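Local atomic coordinates of putative DNA-binding protein (Streptomyces coelicolor, PDB entry 2EWT), a protein that probably binds DNA through a helix-turn-helix domain and acts as a central regulator of aerial mycelium formation in Streptomyces. Residues Gly63-Val66 with Gln67-Leu70. Residues are numbered along the deposited sequence; the frame is centred on the assembly and turned at random.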
loop_
_atom_site.group_PDB
_atom_site.type_symbol
_atom_site.label_atom_id
_atom_site.label_comp_id
_atom_site.label_asym_id
_atom_site.label_seq_id
_atom_site.Cartn_x
_atom_site.Cartn_y
_atom_site.Cartn_z
ATOM N N GLY A 63 -5.137 10.714 -9.970
ATOM C CA GLY A 63 -5.674 10.114 -11.179
ATOM C C GLY A 63 -4.769 9.082 -11.827
ATOM O O GLY A 63 -4.773 8.925 -13.050
ATOM N N VAL A 64 -3.990 8.375 -11.014
ATOM C CA VAL A 64 -3.083 7.353 -11.525
ATOM C C VAL A 64 -3.275 6.042 -10.771
ATOM O O VAL A 64 -3.762 6.032 -9.641
ATOM C CB VAL A 64 -1.603 7.773 -11.364
ATOM C CG1 VAL A 64 -1.354 9.097 -12.066
ATOM C CG2 VAL A 64 -1.247 7.868 -9.889
ATOM N N PRO A 65 -2.908 4.913 -11.396
ATOM C CA PRO A 65 -3.050 3.608 -10.740
ATOM C C PRO A 65 -2.035 3.512 -9.602
ATOM O O PRO A 65 -0.955 4.094 -9.686
ATOM C CB PRO A 65 -2.738 2.622 -11.865
ATOM C CG PRO A 65 -3.129 3.375 -13.105
ATOM C CD PRO A 65 -2.576 4.746 -12.820
ATOM N N VAL A 66 -2.374 2.780 -8.546
ATOM C CA VAL A 66 -1.460 2.627 -7.417
ATOM C C VAL A 66 -0.098 2.122 -7.893
ATOM O O VAL A 66 0.940 2.545 -7.390
ATOM C CB VAL A 66 -2.026 1.640 -6.362
ATOM C CG1 VAL A 66 -2.282 0.287 -6.999
ATOM C CG2 VAL A 66 -1.055 1.500 -5.201
ATOM N N GLN A 67 -0.107 1.231 -8.880
ATOM C CA GLN A 67 1.128 0.666 -9.413
ATOM C C GLN A 67 2.151 1.730 -9.820
ATOM O O GLN A 67 3.352 1.552 -9.619
ATOM C CB GLN A 67 0.817 -0.234 -10.612
ATOM C CG GLN A 67 1.998 -1.073 -11.069
ATOM C CD GLN A 67 2.511 -1.987 -9.976
ATOM O OE1 GLN A 67 1.764 -2.800 -9.431
ATOM N NE2 GLN A 67 3.793 -1.857 -9.646
ATOM N N GLU A 68 1.678 2.837 -10.385
ATOM C CA GLU A 68 2.569 3.912 -10.813
ATOM C C GLU A 68 3.347 4.550 -9.667
ATOM O O GLU A 68 4.386 5.176 -9.883
ATOM C CB GLU A 68 1.782 5.007 -11.541
ATOM C CG GLU A 68 1.476 4.706 -12.997
ATOM C CD GLU A 68 0.952 5.925 -13.737
ATOM O OE1 GLU A 68 1.611 6.985 -13.671
ATOM O OE2 GLU A 68 -0.111 5.822 -14.384
ATOM N N LEU A 69 2.844 4.389 -8.447
ATOM C CA LEU A 69 3.487 4.970 -7.275
ATOM C C LEU A 69 4.366 3.988 -6.502
ATOM O O LEU A 69 5.091 4.388 -5.592
ATOM C CB LEU A 69 2.418 5.539 -6.337
ATOM C CG LEU A 69 1.476 6.600 -6.914
ATOM C CD1 LEU A 69 0.408 6.943 -5.886
ATOM C CD2 LEU A 69 2.268 7.845 -7.304
ATOM N N LEU A 70 4.314 2.712 -6.870
ATOM C CA LEU A 70 5.092 1.687 -6.177
ATOM C C LEU A 70 6.549 1.595 -6.632
ATOM O O LEU A 70 6.829 1.538 -7.829
ATOM C CB LEU A 70 4.422 0.317 -6.347
ATOM C CG LEU A 70 3.044 0.134 -5.701
ATOM C CD1 LEU A 70 2.548 -1.279 -5.948
ATOM C CD2 LEU A 70 3.134 0.410 -4.209
#
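P65 O accepts the backbone N of E68 at 3.0 Å and so starts a short helical turn. The next bond is straighter: L69 N lies 2.9 Å from V66 O, with an N-H...O angle of 151°. In both cases the donor sits above the carbonyl plane. L70 N adds a weak bond to V66 O at 3.4 Å, so this one oxygen has two backbone donors. The packing is tightest around it: L69 CB lies 3.5 Å and L70 CG 3.6 Å from V66 O. V66, L69 and L70 are buried, but their apolar side chains touch only lightly. V66 CG2 meets L70 CG at 4.3 Å. With V66 chi1 at 58°, CG1 sits between the backbone N and the carbonyl carbon, and CG2 is left anti to the N, on the side of L70. V64, partly exposed, adds CG2 against L69 CG at 4.2 Å. The solvent side carries E68, which is exposed. Its chain is extended beyond CG, reaches back across P65 and crosses V64 at about a right angle. Its close approach there is E68 OE2 to P65 CD, at 3.1 Å. The segment begins at G63, which ends helix 52-62 in a Schellman motif. V66, L69 and L70 pack on L55 of that helix, and L69 also touches L13 and I16 of helix 3-19. V66 and Q67 meet V66 of the second subunit, and L70 meets its V52. The turn thus packs on two helices of its own chain and also touches the second subunit.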